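PDB 3O0F: putative metal-dependent phosphoesterase from Bifidobacterium adolescentis, which hydrolyses phosphoester bonds at a metal centre holding iron and zinc, and binds adenosine monophosphate in the adjoining pocket. Local coordinates for residues H98-A109 with P181-V192. Residues are numbered along the deposited sequence; the frame is centred on the assembly and turned at random.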
# COMPACT_ATOMS: atom_id res chain seq x y z
N HIS A 98 8.30 -15.81 8.87
CA HIS A 98 7.57 -14.89 9.76
C HIS A 98 6.73 -13.93 8.92
O HIS A 98 5.53 -13.74 9.17
CB HIS A 98 8.59 -14.15 10.67
CG HIS A 98 8.00 -13.13 11.61
ND1 HIS A 98 6.65 -13.07 11.91
CD2 HIS A 98 8.59 -12.18 12.38
CE1 HIS A 98 6.44 -12.09 12.78
NE2 HIS A 98 7.60 -11.55 13.10
N ILE A 99 7.33 -13.34 7.90
CA ILE A 99 6.59 -12.35 7.14
C ILE A 99 5.50 -13.07 6.32
O ILE A 99 4.36 -12.63 6.28
CB ILE A 99 7.55 -11.35 6.40
CG1 ILE A 99 6.95 -9.94 6.40
CG2 ILE A 99 8.00 -11.86 5.05
CD1 ILE A 99 7.89 -8.85 6.02
N SER A 100 5.82 -14.23 5.79
CA SER A 100 4.84 -15.03 5.03
C SER A 100 3.60 -15.40 5.82
O SER A 100 2.49 -15.26 5.30
CB SER A 100 5.45 -16.33 4.49
OG SER A 100 6.21 -16.02 3.36
N SER A 101 3.79 -15.86 7.04
CA SER A 101 2.67 -16.27 7.84
C SER A 101 1.89 -15.05 8.35
O SER A 101 0.69 -15.09 8.47
CB SER A 101 3.13 -17.18 8.96
OG SER A 101 3.58 -16.40 10.03
N MSE A 102 2.57 -13.95 8.64
CA MSE A 102 1.86 -12.72 9.01
C MSE A 102 0.94 -12.22 7.87
O MSE A 102 -0.20 -11.80 8.12
CB MSE A 102 2.85 -11.64 9.31
CG MSE A 102 2.19 -10.34 9.69
SE MSE A 102 3.54 -9.07 10.26
CE MSE A 102 3.99 -8.35 8.57
N PHE A 103 1.45 -12.24 6.64
CA PHE A 103 0.57 -11.94 5.49
C PHE A 103 -0.59 -12.91 5.32
O PHE A 103 -1.70 -12.48 5.01
CB PHE A 103 1.31 -11.88 4.17
CG PHE A 103 2.38 -10.81 4.09
CD1 PHE A 103 2.38 -9.72 4.92
CD2 PHE A 103 3.34 -10.90 3.11
CE1 PHE A 103 3.37 -8.76 4.82
CE2 PHE A 103 4.32 -9.95 2.99
CZ PHE A 103 4.33 -8.87 3.84
N ALA A 104 -0.35 -14.20 5.49
CA ALA A 104 -1.40 -15.20 5.32
C ALA A 104 -2.48 -14.93 6.36
O ALA A 104 -3.67 -14.99 6.04
CB ALA A 104 -0.87 -16.66 5.45
N ASN A 105 -2.08 -14.62 7.58
CA ASN A 105 -3.02 -14.32 8.64
C ASN A 105 -3.80 -13.06 8.32
O ASN A 105 -5.00 -13.01 8.56
CB ASN A 105 -2.33 -14.12 9.99
CG ASN A 105 -1.65 -15.37 10.51
OD1 ASN A 105 -1.94 -16.47 10.06
ND2 ASN A 105 -0.73 -15.21 11.46
N THR A 106 -3.14 -12.03 7.80
CA THR A 106 -3.87 -10.78 7.50
C THR A 106 -4.84 -11.00 6.35
O THR A 106 -5.95 -10.47 6.37
CB THR A 106 -2.96 -9.62 7.16
OG1 THR A 106 -2.15 -9.32 8.30
CG2 THR A 106 -3.79 -8.38 6.77
N ARG A 107 -4.44 -11.77 5.35
CA ARG A 107 -5.32 -12.04 4.22
C ARG A 107 -6.54 -12.86 4.66
O ARG A 107 -7.64 -12.56 4.21
CB ARG A 107 -4.58 -12.70 3.04
CG ARG A 107 -3.49 -11.80 2.38
CD ARG A 107 -3.14 -12.32 1.01
NE ARG A 107 -2.46 -13.60 1.13
CZ ARG A 107 -1.16 -13.78 1.35
NH1 ARG A 107 -0.29 -12.76 1.40
NH2 ARG A 107 -0.72 -15.02 1.48
N ALA A 108 -6.36 -13.84 5.55
CA ALA A 108 -7.49 -14.64 6.05
C ALA A 108 -8.41 -13.78 6.93
O ALA A 108 -9.65 -13.87 6.83
CB ALA A 108 -6.98 -15.95 6.81
N ALA A 109 -7.83 -12.94 7.79
CA ALA A 109 -8.62 -12.01 8.61
C ALA A 109 -9.43 -11.02 7.72
O ALA A 109 -10.64 -10.80 7.94
CB ALA A 109 -7.68 -11.25 9.62
N PRO A 181 -8.69 -7.23 11.99
CA PRO A 181 -7.60 -7.50 12.97
C PRO A 181 -6.23 -7.35 12.26
O PRO A 181 -6.03 -7.93 11.18
CB PRO A 181 -7.85 -8.95 13.40
CG PRO A 181 -9.32 -9.20 13.07
CD PRO A 181 -9.60 -8.38 11.84
N SER A 182 -5.34 -6.55 12.83
CA SER A 182 -4.07 -6.20 12.20
C SER A 182 -2.91 -6.38 13.13
O SER A 182 -3.06 -6.14 14.33
CB SER A 182 -4.09 -4.73 11.80
OG SER A 182 -4.98 -4.54 10.72
N PRO A 183 -1.72 -6.69 12.58
CA PRO A 183 -0.56 -6.74 13.48
C PRO A 183 -0.15 -5.33 13.94
O PRO A 183 -0.53 -4.32 13.30
CB PRO A 183 0.53 -7.37 12.61
CG PRO A 183 0.14 -7.04 11.20
CD PRO A 183 -1.38 -7.07 11.20
N SER A 184 0.61 -5.24 15.02
CA SER A 184 1.12 -3.95 15.44
C SER A 184 2.27 -3.50 14.54
O SER A 184 2.94 -4.31 13.88
CB SER A 184 1.61 -4.01 16.87
OG SER A 184 2.81 -4.78 16.90
N THR A 185 2.49 -2.19 14.52
CA THR A 185 3.64 -1.61 13.82
C THR A 185 4.97 -2.17 14.36
O THR A 185 5.86 -2.41 13.58
CB THR A 185 3.67 -0.09 13.91
OG1 THR A 185 3.58 0.31 15.28
CG2 THR A 185 2.49 0.51 13.12
N HIS A 186 5.06 -2.43 15.66
CA HIS A 186 6.29 -3.00 16.22
C HIS A 186 6.56 -4.41 15.69
O HIS A 186 7.72 -4.77 15.42
CB HIS A 186 6.24 -3.03 17.75
CG HIS A 186 5.71 -1.76 18.34
ND1 HIS A 186 6.28 -0.53 18.09
CD2 HIS A 186 4.67 -1.54 19.18
CE1 HIS A 186 5.60 0.41 18.74
NE2 HIS A 186 4.62 -0.18 19.40
N GLU A 187 5.51 -5.20 15.53
CA GLU A 187 5.63 -6.52 14.97
C GLU A 187 5.97 -6.45 13.49
O GLU A 187 6.85 -7.18 13.04
CB GLU A 187 4.37 -7.39 15.11
CG GLU A 187 4.68 -8.77 14.52
CD GLU A 187 3.57 -9.79 14.53
OE1 GLU A 187 2.40 -9.42 14.81
OE2 GLU A 187 3.91 -10.97 14.26
N VAL A 188 5.28 -5.61 12.75
CA VAL A 188 5.58 -5.44 11.30
C VAL A 188 7.02 -4.99 11.07
O VAL A 188 7.75 -5.58 10.24
CB VAL A 188 4.57 -4.48 10.65
CG1 VAL A 188 5.06 -4.02 9.23
CG2 VAL A 188 3.17 -5.17 10.58
N ILE A 189 7.48 -4.00 11.81
CA ILE A 189 8.86 -3.55 11.63
C ILE A 189 9.90 -4.65 11.94
O ILE A 189 10.86 -4.83 11.18
CB ILE A 189 9.18 -2.28 12.42
CG1 ILE A 189 8.38 -1.10 11.85
CG2 ILE A 189 10.68 -1.97 12.32
CD1 ILE A 189 8.36 0.10 12.78
N ALA A 190 9.71 -5.38 13.04
CA ALA A 190 10.60 -6.48 13.34
C ALA A 190 10.60 -7.53 12.23
O ALA A 190 11.66 -8.08 11.93
CB ALA A 190 10.23 -7.13 14.69
N ALA A 191 9.42 -7.82 11.66
CA ALA A 191 9.31 -8.84 10.64
C ALA A 191 10.00 -8.38 9.36
O ALA A 191 10.68 -9.17 8.71
CB ALA A 191 7.84 -9.23 10.37
N VAL A 192 9.84 -7.10 9.00
CA VAL A 192 10.41 -6.61 7.75
C VAL A 192 11.93 -6.60 7.86
O VAL A 192 12.62 -7.11 6.96
CB VAL A 192 9.86 -5.24 7.33
CG1 VAL A 192 10.69 -4.69 6.11
CG2 VAL A 192 8.37 -5.34 6.96
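Helix 98-109 and helix 185-192 run roughly antiparallel, at 140°, with axes 9.8 Å apart at closest approach; Ile-99 faces Ala-191, and further along Ala-109 lies beside Pro-181 of the incoming loop. The His-98 ring carries one end of the contact. Ala-191 CB sits over one face, 3.8 Å from the ring centroid, a CH-pi contact. Glu-187 reaches the ring edge near its plane, OE2 lying 3.1 Å from His-98 CE1. The Glu-187 side chain is extended, with CG anti to the backbone N (chi1 -178°), which carries the carboxylate to that edge. With alanine in place of Glu-187, the His-98 edge would probably lose its carboxylate neighbour. Met-102, a selenomethionine, bends at chi3. Its SE meets Pro-183 CG at 4.1 Å, while CE turns to Val-188 CG2 at 3.9 Å. Ile-99 CD1 packs on Val-192 CG2 at 3.7 Å. Ser-184 is the N-cap of helix 185-192; its OG accepts from Glu-187 N. Met-102, Val-188 and Val-192 also touch Ile-76 of strand 70-80. The contact thus joins two helices over the central sheet of a PHP-family phosphoesterase, beside the AMP pocket that includes Arg-110 and Arg-113.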